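Local coordinates for N-acetylneuraminic acid outer membrane channel protein NanC (Escherichia coli, PDB 2WJR), which forms a monomeric, weakly anion-selective outer membrane channel that lets N-acetylneuraminic acid, the commonest sialic acid of host cell surfaces, into the bacterium, at residues 102-107 against 128-133; 145-150 against 166-171; 185-190 against 203-208. The protein carries 1 engineered substitution. All blocks are in the same frame, centred on the assembly; numbering follows the deposited sequence.

Contact 1 (102-107 against 128-133); sequences GIRYRY and RWDGYV. With OCT (N-octane), chain E; OCT (N-octane), chain G.
Arg104 and Asp130 face each other as a hydrogen-bonded pair of two antiparallel strands in the wall of the NanC beta-barrel, and their side chains lie alongside, pointing the same way. Arg104 NH2 donates to Asp130 OD2 at 2.9 Å, reaching it from above the carboxylate, with guanidinium and carboxylate planes 89° apart. Arg128 grips Asp130 side-on: Arg128 NE reaches the same Asp130 OD2 at 2.8 Å and its NH2 reaches OD1; both oxygens offer their syn lone pairs and lie near the guanidinium plane. This double grip holds the carboxylate at the edge of the Arg128 guanidinium, while Asp130 OD1 is further tied to Thr148 and Gln146 of the next strand. Over the centre of the Arg104 guanidinium sits Tyr132 OH, 3.1 Å from Arg104 CZ, without a hydrogen bond. The Arg106 guanidinium stacks on that of Arg128, planes 30° apart; the likeness of charge is probably eased by Asp108, which pairs with Arg106 NE, and by Asp130.

The other side of the strand pair is mainly aromatic and aliphatic and meets n-octane; Tyr105 OH there bonds His127. Tyr105 CB stands 3.6 Å from the centroid of the six-membered ring of Trp129, a CH-pi contact over its face, whereas Ile103 CG1 approaches the indole edge. Trp129 CG is anti to its carbonyl carbon (chi1 -75°), which brings the indole across toward Tyr105. One octane runs past Gly102 O and the backbone of Gly131. On the polar side, a water accepts from Arg104 NE at 2.8 Å and lies 2.7 Å from Asp130 OD2.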
loop_
_atom_site.group_PDB
_atom_site.type_symbol
_atom_site.label_atom_id
_atom_site.label_comp_id
_atom_site.label_asym_id
_atom_site.label_seq_id
_atom_site.Cartn_x
_atom_site.Cartn_y
_atom_site.Cartn_z
ATOM N N GLY A 102 4.686 9.725 -8.943
ATOM C CA GLY A 102 4.967 8.320 -9.085
ATOM C C GLY A 102 3.762 7.603 -9.651
ATOM O O GLY A 102 2.639 8.003 -9.393
ATOM N N ILE A 103 4.018 6.592 -10.462
ATOM C CA ILE A 103 2.944 5.706 -10.955
ATOM C C ILE A 103 3.452 4.274 -10.988
ATOM O O ILE A 103 4.570 4.011 -11.397
ATOM C CB ILE A 103 2.419 6.170 -12.344
ATOM C CG1 ILE A 103 1.195 5.349 -12.814
ATOM C CG2 ILE A 103 3.542 6.147 -13.405
ATOM C CD1 ILE A 103 -0.148 5.914 -12.397
ATOM N N ARG A 104 2.599 3.330 -10.589
ATOM C CA ARG A 104 2.967 1.942 -10.553
ATOM C C ARG A 104 1.830 1.083 -11.086
ATOM O O ARG A 104 0.658 1.347 -10.822
ATOM C CB ARG A 104 3.291 1.504 -9.145
ATOM C CG ARG A 104 3.876 0.103 -9.020
ATOM C CD ARG A 104 4.159 -0.199 -7.584
ATOM N NE ARG A 104 2.945 -0.296 -6.777
ATOM C CZ ARG A 104 2.921 -0.354 -5.452
ATOM N NH1 ARG A 104 4.060 -0.339 -4.752
ATOM N NH2 ARG A 104 1.763 -0.425 -4.817
ATOM N N TYR A 105 2.211 0.095 -11.872
ATOM C CA TYR A 105 1.326 -0.998 -12.204
ATOM C C TYR A 105 1.887 -2.274 -11.609
ATOM O O TYR A 105 3.077 -2.610 -11.808
ATOM C CB TYR A 105 1.165 -1.165 -13.717
ATOM C CG TYR A 105 0.514 -2.496 -14.003
ATOM C CD1 TYR A 105 -0.866 -2.657 -13.854
ATOM C CD2 TYR A 105 1.277 -3.606 -14.353
ATOM C CE1 TYR A 105 -1.478 -3.885 -14.090
ATOM C CE2 TYR A 105 0.676 -4.843 -14.578
ATOM C CZ TYR A 105 -0.701 -4.971 -14.441
ATOM O OH TYR A 105 -1.276 -6.199 -14.666
ATOM N N ARG A 106 1.026 -2.996 -10.891
ATOM C CA ARG A 106 1.377 -4.260 -10.256
ATOM C C ARG A 106 0.315 -5.315 -10.589
ATOM O O ARG A 106 -0.889 -5.007 -10.571
ATOM C CB ARG A 106 1.431 -4.079 -8.744
ATOM C CG ARG A 106 1.942 -5.304 -7.939
ATOM C CD ARG A 106 2.077 -4.879 -6.489
ATOM N NE ARG A 106 0.890 -5.210 -5.691
ATOM C CZ ARG A 106 0.476 -4.569 -4.604
ATOM N NH1 ARG A 106 1.120 -3.494 -4.143
ATOM N NH2 ARG A 106 -0.595 -5.010 -3.966
ATOM N N TYR A 107 0.779 -6.518 -10.899
ATOM C CA TYR A 107 -0.075 -7.698 -11.129
ATOM C C TYR A 107 0.074 -8.658 -9.955
ATOM O O TYR A 107 1.125 -9.281 -9.804
ATOM C CB TYR A 107 0.332 -8.404 -12.421
ATOM C CG TYR A 107 -0.486 -9.654 -12.746
ATOM C CD1 TYR A 107 -1.849 -9.565 -12.980
ATOM C CD2 TYR A 107 0.117 -10.902 -12.831
ATOM C CE1 TYR A 107 -2.611 -10.694 -13.279
ATOM C CE2 TYR A 107 -0.632 -12.051 -13.144
ATOM C CZ TYR A 107 -1.999 -11.930 -13.357
ATOM O OH TYR A 107 -2.743 -13.059 -13.664
ATOM N N ARG A 128 -3.443 -3.940 -10.498
ATOM C CA ARG A 128 -3.432 -2.838 -9.551
ATOM C C ARG A 128 -2.557 -1.655 -10.027
ATOM O O ARG A 128 -1.409 -1.835 -10.443
ATOM C CB ARG A 128 -2.976 -3.308 -8.167
ATOM C CG ARG A 128 -2.840 -2.169 -7.181
ATOM C CD ARG A 128 -2.392 -2.617 -5.830
ATOM N NE ARG A 128 -2.155 -1.455 -4.959
ATOM C CZ ARG A 128 -2.455 -1.361 -3.662
ATOM N NH1 ARG A 128 -3.038 -2.366 -3.004
ATOM N NH2 ARG A 128 -2.183 -0.225 -3.026
ATOM N N TRP A 129 -3.147 -0.461 -9.958
ATOM C CA TRP A 129 -2.467 0.785 -10.287
ATOM C C TRP A 129 -2.403 1.659 -9.037
ATOM O O TRP A 129 -3.395 1.794 -8.297
ATOM C CB TRP A 129 -3.242 1.534 -11.370
ATOM C CG TRP A 129 -3.115 0.971 -12.726
ATOM C CD1 TRP A 129 -3.943 0.064 -13.347
ATOM C CD2 TRP A 129 -2.080 1.284 -13.664
ATOM N NE1 TRP A 129 -3.461 -0.207 -14.614
ATOM C CE2 TRP A 129 -2.323 0.535 -14.825
ATOM C CE3 TRP A 129 -0.956 2.122 -13.621
ATOM C CZ2 TRP A 129 -1.482 0.609 -15.947
ATOM C CZ3 TRP A 129 -0.126 2.193 -14.729
ATOM C CH2 TRP A 129 -0.402 1.448 -15.880
ATOM N N ASP A 130 -1.237 2.273 -8.805
ATOM C CA ASP A 130 -1.095 3.276 -7.776
ATOM C C ASP A 130 -0.475 4.532 -8.386
ATOM O O ASP A 130 0.445 4.441 -9.188
ATOM C CB ASP A 130 -0.204 2.773 -6.639
ATOM C CG ASP A 130 -0.855 1.668 -5.821
ATOM O OD1 ASP A 130 -1.561 1.978 -4.836
ATOM O OD2 ASP A 130 -0.592 0.488 -6.143
ATOM N N GLY A 131 -1.014 5.673 -8.007
ATOM C CA GLY A 131 -0.466 6.990 -8.328
ATOM C C GLY A 131 0.009 7.631 -7.034
ATOM O O GLY A 131 -0.599 7.446 -5.977
ATOM N N TYR A 132 1.090 8.412 -7.119
ATOM C CA TYR A 132 1.727 8.990 -5.934
ATOM C C TYR A 132 2.092 10.448 -6.205
ATOM O O TYR A 132 2.602 10.783 -7.281
ATOM C CB TYR A 132 3.034 8.262 -5.594
ATOM C CG TYR A 132 2.941 6.780 -5.368
ATOM C CD1 TYR A 132 2.793 6.265 -4.095
ATOM C CD2 TYR A 132 3.004 5.890 -6.437
ATOM C CE1 TYR A 132 2.722 4.909 -3.887
ATOM C CE2 TYR A 132 2.928 4.533 -6.246
ATOM C CZ TYR A 132 2.791 4.050 -4.965
ATOM O OH TYR A 132 2.709 2.708 -4.767
ATOM N N VAL A 133 1.818 11.304 -5.230
ATOM C CA VAL A 133 2.336 12.664 -5.220
ATOM C C VAL A 133 2.841 12.976 -3.817
ATOM O O VAL A 133 2.132 12.765 -2.823
ATOM C CB VAL A 133 1.281 13.716 -5.644
ATOM C CG1 VAL A 133 1.947 15.074 -5.754
ATOM C CG2 VAL A 133 0.633 13.370 -6.984
HETATM C C1 OCT E . -1.827 11.062 -7.495
HETATM C C2 OCT E . -1.707 10.768 -8.998
HETATM C C3 OCT E . -0.365 11.264 -9.555
HETATM C C4 OCT E . -0.114 10.799 -11.003
HETATM C C5 OCT E . 1.350 10.395 -11.210
HETATM C C6 OCT E . 1.907 10.764 -12.607
HETATM C C7 OCT E . 3.229 10.012 -12.912
HETATM C C8 OCT E . 4.038 10.598 -14.088
HETATM C C1 OCT G . -2.093 -11.413 -17.436
HETATM C C2 OCT G . -1.317 -10.088 -17.329
HETATM C C3 OCT G . 0.064 -10.282 -16.676
HETATM C C4 OCT G . 0.834 -8.965 -16.462
HETATM C C5 OCT G . 2.177 -9.207 -15.730
HETATM C C6 OCT G . 3.185 -8.058 -15.941
HETATM C C7 OCT G . 4.274 -7.987 -14.849
HETATM C C8 OCT G . 4.628 -6.540 -14.453
HETATM O O HOH W 1 0.618 -0.620 -8.241
#

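Contact 2 (145-150 against 166-171); sequences WQTTLY and TENAFV. With OCT (N-octane), chain E.
Strands 145-150 and 166-171 run antiparallel at 171° with axes 4.7 Å apart, joined by backbone bonds at the hydrogen-bonded pairs Gln146-Ala169 and Thr148-Glu167. On the side carrying Trp145, Thr147 and Asn168, a single amide oxygen gathers two donors: Asn168 OD1 accepts from Trp145 NE1 at 2.9 Å, almost in the indole plane, and from Thr147 OG1 at 2.8 Å. These bonds fix the turn of indole and amide. Trp145 reaches the amide because its CG lies anti to the backbone N (chi1 170°), alongside the Asn168 side chain. One face of the indole takes the end of an n-octane, with Trp145 CZ3 3.7 Å from octane C1; the opposite face meets Phe170, whose ring is nearly parallel (7°) but slid so that overlap is slight. Phe170 CE2 comes to 3.4 Å from Trp145 CD1.

The other side is mostly polar. Tyr150 OH donates to the anti lone pair of Glu167 OE2 at 2.6 Å, ring and carboxylate almost perpendicular, and Gln192 also bonds this hydroxyl. Gln146 NE2 and Thr148 OG1 both hydrogen-bond Asp130 OD1 of the preceding strand. Alkane-touching aromatics opposite a mostly polar side fit a transmembrane beta hairpin of a porin barrel.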
loop_
_atom_site.group_PDB
_atom_site.type_symbol
_atom_site.label_atom_id
_atom_site.label_comp_id
_atom_site.label_asym_id
_atom_site.label_seq_id
_atom_site.Cartn_x
_atom_site.Cartn_y
_atom_site.Cartn_z
ATOM N N TRP A 145 -0.022 11.953 -1.129
ATOM C CA TRP A 145 -1.278 11.309 -1.531
ATOM C C TRP A 145 -0.963 10.119 -2.431
ATOM O O TRP A 145 -0.201 10.235 -3.395
ATOM C CB TRP A 145 -2.187 12.331 -2.212
ATOM C CG TRP A 145 -3.418 11.777 -2.906
ATOM C CD1 TRP A 145 -4.241 10.775 -2.469
ATOM C CD2 TRP A 145 -3.977 12.242 -4.135
ATOM N NE1 TRP A 145 -5.268 10.579 -3.356
ATOM C CE2 TRP A 145 -5.135 11.471 -4.387
ATOM C CE3 TRP A 145 -3.615 13.238 -5.048
ATOM C CZ2 TRP A 145 -5.918 11.654 -5.526
ATOM C CZ3 TRP A 145 -4.393 13.420 -6.174
ATOM C CH2 TRP A 145 -5.531 12.635 -6.406
ATOM N N GLN A 146 -1.569 8.972 -2.110
ATOM C CA GLN A 146 -1.485 7.784 -2.919
ATOM C C GLN A 146 -2.900 7.407 -3.351
ATOM O O GLN A 146 -3.775 7.227 -2.519
ATOM C CB GLN A 146 -0.860 6.643 -2.113
ATOM C CG GLN A 146 -0.665 5.366 -2.924
ATOM C CD GLN A 146 -0.031 4.239 -2.124
ATOM O OE1 GLN A 146 0.537 4.460 -1.050
ATOM N NE2 GLN A 146 -0.119 3.036 -2.640
ATOM N N THR A 147 -3.108 7.296 -4.649
ATOM C CA THR A 147 -4.393 6.882 -5.194
ATOM C C THR A 147 -4.245 5.496 -5.834
ATOM O O THR A 147 -3.208 5.152 -6.412
ATOM C CB THR A 147 -4.994 8.004 -6.145
ATOM O OG1 THR A 147 -6.369 7.705 -6.441
ATOM C CG2 THR A 147 -4.198 8.148 -7.424
ATOM N N THR A 148 -5.273 4.658 -5.686
ATOM C CA THR A 148 -5.162 3.276 -6.080
ATOM C C THR A 148 -6.443 2.818 -6.775
ATOM O O THR A 148 -7.535 3.184 -6.360
ATOM C CB THR A 148 -4.949 2.374 -4.862
ATOM O OG1 THR A 148 -3.831 2.847 -4.099
ATOM C CG2 THR A 148 -4.763 0.913 -5.274
ATOM N N LEU A 149 -6.266 2.070 -7.843
ATOM C CA LEU A 149 -7.380 1.422 -8.581
ATOM C C LEU A 149 -6.975 -0.034 -8.778
ATOM O O LEU A 149 -5.895 -0.326 -9.322
ATOM C CB LEU A 149 -7.605 2.112 -9.920
ATOM C CG LEU A 149 -8.572 1.435 -10.906
ATOM C CD1 LEU A 149 -9.935 1.310 -10.250
ATOM C CD2 LEU A 149 -8.659 2.241 -12.240
ATOM N N TYR A 150 -7.788 -0.973 -8.305
ATOM C CA TYR A 150 -7.535 -2.357 -8.657
ATOM C C TYR A 150 -8.798 -3.043 -9.141
ATOM O O TYR A 150 -9.899 -2.685 -8.735
ATOM C CB TYR A 150 -6.882 -3.150 -7.528
ATOM C CG TYR A 150 -7.314 -2.832 -6.133
ATOM C CD1 TYR A 150 -8.600 -3.131 -5.698
ATOM C CD2 TYR A 150 -6.434 -2.289 -5.224
ATOM C CE1 TYR A 150 -8.995 -2.894 -4.398
ATOM C CE2 TYR A 150 -6.814 -2.037 -3.924
ATOM C CZ TYR A 150 -8.111 -2.338 -3.507
ATOM O OH TYR A 150 -8.515 -2.074 -2.208
ATOM N N THR A 166 -11.287 1.232 -5.254
ATOM C CA THR A 166 -10.291 2.298 -5.112
ATOM C C THR A 166 -9.817 2.417 -3.673
ATOM O O THR A 166 -10.455 1.915 -2.728
ATOM C CB THR A 166 -10.843 3.673 -5.613
ATOM O OG1 THR A 166 -11.965 4.075 -4.810
ATOM C CG2 THR A 166 -11.239 3.591 -7.060
ATOM N N GLU A 167 -8.638 3.012 -3.507
ATOM C CA GLU A 167 -8.208 3.491 -2.212
ATOM C C GLU A 167 -7.580 4.859 -2.432
ATOM O O GLU A 167 -6.980 5.127 -3.480
ATOM C CB GLU A 167 -7.192 2.555 -1.546
ATOM C CG GLU A 167 -7.626 1.085 -1.409
ATOM C CD GLU A 167 -6.608 0.233 -0.647
ATOM O OE1 GLU A 167 -5.617 0.797 -0.114
ATOM O OE2 GLU A 167 -6.800 -1.003 -0.581
ATOM N N ASN A 168 -7.732 5.714 -1.440
ATOM C CA ASN A 168 -7.051 6.983 -1.413
ATOM C C ASN A 168 -6.486 7.198 -0.034
ATOM O O ASN A 168 -7.223 7.185 0.960
ATOM C CB ASN A 168 -7.996 8.110 -1.815
ATOM C CG ASN A 168 -8.210 8.178 -3.311
ATOM O OD1 ASN A 168 -7.358 8.685 -4.047
ATOM N ND2 ASN A 168 -9.346 7.623 -3.782
ATOM N N ALA A 169 -5.159 7.376 0.017
ATOM C CA ALA A 169 -4.425 7.565 1.262
ATOM C C ALA A 169 -3.819 8.979 1.277
ATOM O O ALA A 169 -3.176 9.389 0.313
ATOM C CB ALA A 169 -3.322 6.486 1.407
ATOM N N PHE A 170 -4.048 9.700 2.369
ATOM C CA PHE A 170 -3.557 11.064 2.560
ATOM C C PHE A 170 -2.728 11.077 3.830
ATOM O O PHE A 170 -3.226 10.737 4.905
ATOM C CB PHE A 170 -4.717 12.064 2.671
ATOM C CG PHE A 170 -5.677 11.985 1.535
ATOM C CD1 PHE A 170 -6.776 11.142 1.589
ATOM C CD2 PHE A 170 -5.479 12.738 0.391
ATOM C CE1 PHE A 170 -7.655 11.061 0.520
ATOM C CE2 PHE A 170 -6.360 12.666 -0.662
ATOM C CZ PHE A 170 -7.453 11.820 -0.588
ATOM N N VAL A 171 -1.468 11.483 3.705
ATOM C CA VAL A 171 -0.520 11.382 4.803
ATOM C C VAL A 171 0.069 12.773 5.043
ATOM O O VAL A 171 0.491 13.440 4.098
ATOM C CB VAL A 171 0.622 10.391 4.510
ATOM C CG1 VAL A 171 1.579 10.308 5.734
ATOM C CG2 VAL A 171 0.103 8.982 4.128
HETATM C C1 OCT E . -1.827 11.062 -7.495
HETATM C C2 OCT E . -1.707 10.768 -8.998
HETATM C C3 OCT E . -0.365 11.264 -9.555
HETATM C C4 OCT E . -0.114 10.799 -11.003
HETATM C C5 OCT E . 1.350 10.395 -11.210
HETATM C C6 OCT E . 1.907 10.764 -12.607
HETATM C C7 OCT E . 3.229 10.012 -12.912
HETATM C C8 OCT E . 4.038 10.598 -14.088
#

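Contact 3 (185-190 against 203-208); sequences EYDYLD and ENSYRI
At the edge of the Arg207 guanidinium, near its plane, lies Glu185 OE1, and over one face lies Asp187 OD2. NH1 of Arg207 donates to Glu185 OE1 at 3.0 Å, meeting it from above the carboxylate, the two planes 86° apart. The same NH1 is 3.1 Å from Asp187 OD2, a salt bridge of charge alone, since the oxygen stands well out of the guanidinium plane. The Arg207 side chain, extended from CG to NE, with CG anti to the carbonyl carbon (chi1 -78°), runs beside Glu185 and crosses Asp187 at about a right angle. Asp187 OD2 is held again by Ser205 OG, which donates to its anti lone pair at 2.8 Å, and Arg207 NH2 forms a salt bridge with a third acid, Glu16. A lysine in place of Arg207 has one nitrogen where the arginine uses two, and would probably leave Glu16 without its partner if that nitrogen stayed between Glu185 and Asp187.

On the opposite side, the Tyr186 ring has Asn204 OD1 and Tyr206 CE2 at its edge. Its hydroxyl donates to Asn204 OD1 at 2.8 Å, while Tyr186 CD1 and Tyr206 CE2 touch at 3.8 Å with the two rings oblique at 55°. Toward the extracellular end, Leu189 CB packs on Glu203 CG at 3.8 Å, and Leu189 N donates to Glu203 O, carrying the backbone pairing past the strand end. Glu203 turns its acid to Arg9 and Ser12. Charged groups on one side of antiparallel strands and tyrosines on the other are the pattern of a porin beta-barrel wall, here at an extracellular loop.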
loop_
_atom_site.group_PDB
_atom_site.type_symbol
_atom_site.label_atom_id
_atom_site.label_comp_id
_atom_site.label_asym_id
_atom_site.label_seq_id
_atom_site.Cartn_x
_atom_site.Cartn_y
_atom_site.Cartn_z
ATOM N N GLU A 185 -2.704 10.113 9.088
ATOM C CA GLU A 185 -3.140 9.615 7.801
ATOM C C GLU A 185 -4.631 9.369 7.812
ATOM O O GLU A 185 -5.175 8.855 8.782
ATOM C CB GLU A 185 -2.373 8.323 7.466
ATOM C CG GLU A 185 -2.852 7.572 6.235
ATOM C CD GLU A 185 -2.027 6.335 5.930
ATOM O OE1 GLU A 185 -2.402 5.569 5.005
ATOM O OE2 GLU A 185 -1.004 6.133 6.601
ATOM N N TYR A 186 -5.284 9.765 6.731
ATOM C CA TYR A 186 -6.664 9.394 6.492
ATOM C C TYR A 186 -6.730 8.627 5.168
ATOM O O TYR A 186 -6.175 9.067 4.156
ATOM C CB TYR A 186 -7.591 10.626 6.460
ATOM C CG TYR A 186 -8.935 10.271 5.853
ATOM C CD1 TYR A 186 -9.914 9.632 6.612
ATOM C CD2 TYR A 186 -9.208 10.523 4.510
ATOM C CE1 TYR A 186 -11.129 9.259 6.052
ATOM C CE2 TYR A 186 -10.416 10.154 3.944
ATOM C CZ TYR A 186 -11.373 9.525 4.722
ATOM O OH TYR A 186 -12.572 9.158 4.151
ATOM N N ASP A 187 -7.393 7.473 5.182
ATOM C CA ASP A 187 -7.653 6.739 3.952
ATOM C C ASP A 187 -9.147 6.526 3.792
ATOM O O ASP A 187 -9.877 6.365 4.781
ATOM C CB ASP A 187 -6.968 5.370 3.943
ATOM C CG ASP A 187 -5.652 5.387 4.634
ATOM O OD1 ASP A 187 -4.708 5.987 4.086
ATOM O OD2 ASP A 187 -5.559 4.816 5.740
ATOM N N TYR A 188 -9.583 6.567 2.542
ATOM C CA TYR A 188 -10.894 6.075 2.177
ATOM C C TYR A 188 -10.692 4.838 1.305
ATOM O O TYR A 188 -10.096 4.902 0.202
ATOM C CB TYR A 188 -11.720 7.135 1.463
ATOM C CG TYR A 188 -13.097 6.585 1.150
ATOM C CD1 TYR A 188 -13.515 6.407 -0.162
ATOM C CD2 TYR A 188 -13.941 6.170 2.181
ATOM C CE1 TYR A 188 -14.768 5.878 -0.452
ATOM C CE2 TYR A 188 -15.191 5.633 1.907
ATOM C CZ TYR A 188 -15.591 5.482 0.587
ATOM O OH TYR A 188 -16.819 4.937 0.313
ATOM N N LEU A 189 -11.155 3.695 1.810
ATOM C CA LEU A 189 -10.902 2.422 1.150
ATOM C C LEU A 189 -12.136 1.868 0.405
ATOM O O LEU A 189 -12.301 0.655 0.268
ATOM C CB LEU A 189 -10.376 1.439 2.180
ATOM C CG LEU A 189 -9.145 1.943 2.939
ATOM C CD1 LEU A 189 -8.716 0.884 3.948
ATOM C CD2 LEU A 189 -7.976 2.288 1.984
ATOM N N ASP A 190 -12.961 2.778 -0.108
ATOM C CA ASP A 190 -14.146 2.431 -0.895
ATOM C C ASP A 190 -15.142 1.737 0.068
ATOM O O ASP A 190 -14.944 1.732 1.276
ATOM C CB ASP A 190 -13.723 1.521 -2.067
ATOM C CG ASP A 190 -14.666 1.591 -3.261
ATOM O OD1 ASP A 190 -15.902 1.383 -3.084
ATOM O OD2 ASP A 190 -14.159 1.787 -4.389
ATOM N N GLU A 203 -15.556 2.426 4.268
ATOM C CA GLU A 203 -14.359 2.094 5.024
ATOM C C GLU A 203 -13.445 3.302 5.108
ATOM O O GLU A 203 -12.531 3.476 4.281
ATOM C CB GLU A 203 -13.647 0.890 4.384
ATOM C CG GLU A 203 -12.475 0.310 5.193
ATOM C CD GLU A 203 -12.931 -0.580 6.332
ATOM O OE1 GLU A 203 -12.305 -1.630 6.551
ATOM O OE2 GLU A 203 -13.911 -0.233 7.007
ATOM N N ASN A 204 -13.729 4.161 6.080
ATOM C CA ASN A 204 -12.796 5.210 6.486
ATOM C C ASN A 204 -11.697 4.585 7.341
ATOM O O ASN A 204 -11.939 3.648 8.098
ATOM C CB ASN A 204 -13.516 6.295 7.288
ATOM C CG ASN A 204 -14.604 6.952 6.510
ATOM O OD1 ASN A 204 -14.367 7.509 5.439
ATOM N ND2 ASN A 204 -15.830 6.896 7.041
ATOM N N SER A 205 -10.482 5.083 7.190
ATOM C CA SER A 205 -9.338 4.542 7.881
ATOM C C SER A 205 -8.600 5.742 8.444
ATOM O O SER A 205 -8.335 6.713 7.736
ATOM C CB SER A 205 -8.460 3.715 6.930
ATOM O OG SER A 205 -7.207 3.360 7.513
ATOM N N TYR A 206 -8.339 5.681 9.744
ATOM C CA TYR A 206 -7.662 6.738 10.467
ATOM C C TYR A 206 -6.422 6.155 11.080
ATOM O O TYR A 206 -6.480 5.194 11.828
ATOM C CB TYR A 206 -8.559 7.301 11.569
ATOM C CG TYR A 206 -9.894 7.709 11.046
ATOM C CD1 TYR A 206 -10.940 6.794 10.978
ATOM C CD2 TYR A 206 -10.114 9.002 10.596
ATOM C CE1 TYR A 206 -12.163 7.158 10.483
ATOM C CE2 TYR A 206 -11.357 9.384 10.083
ATOM C CZ TYR A 206 -12.364 8.463 10.036
ATOM O OH TYR A 206 -13.576 8.855 9.536
ATOM N N ARG A 207 -5.288 6.765 10.775
ATOM C CA ARG A 207 -4.015 6.180 11.121
ATOM C C ARG A 207 -3.073 7.200 11.709
ATOM O O ARG A 207 -3.074 8.365 11.327
ATOM C CB ARG A 207 -3.362 5.584 9.875
ATOM C CG ARG A 207 -3.925 4.281 9.464
ATOM C CD ARG A 207 -3.558 3.944 8.020
ATOM N NE ARG A 207 -4.185 2.696 7.581
ATOM C CZ ARG A 207 -4.006 2.145 6.376
ATOM N NH1 ARG A 207 -3.244 2.743 5.467
ATOM N NH2 ARG A 207 -4.609 1.011 6.066
ATOM N N ILE A 208 -2.247 6.717 12.620
ATOM C CA ILE A 208 -1.176 7.518 13.184
ATOM C C ILE A 208 0.067 6.658 13.250
ATOM O O ILE A 208 0.002 5.461 13.546
ATOM C CB ILE A 208 -1.539 8.061 14.578
ATOM C CG1 ILE A 208 -0.437 9.006 15.092
ATOM C CG2 ILE A 208 -1.767 6.899 15.536
ATOM C CD1 ILE A 208 -0.974 10.247 15.829
#

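All three contacts pair antiparallel strands of one barrel wall, met in sequence along the chain. Contacts 1 and 2 are joined directly: strands 126-136 and 141-152 are neighbours, the backbone Gly131 N bonds Thr147 O, and both contacts touch the same octane. Contact 2 in turn adjoins contact 3 through backbone bonds of Phe170 and Asn168 to Tyr186 and Tyr188, whereas contacts 1 and 3 do not touch, their nearest atoms about 8 Å apart. Contacts 1 and 3 are partly buried and carry ionic networks of arginine and acid; contact 2 is a surface contact, and its side-chain polar links come from neutral donors. Contacts 2 and 3 alone extend into extracellular segments.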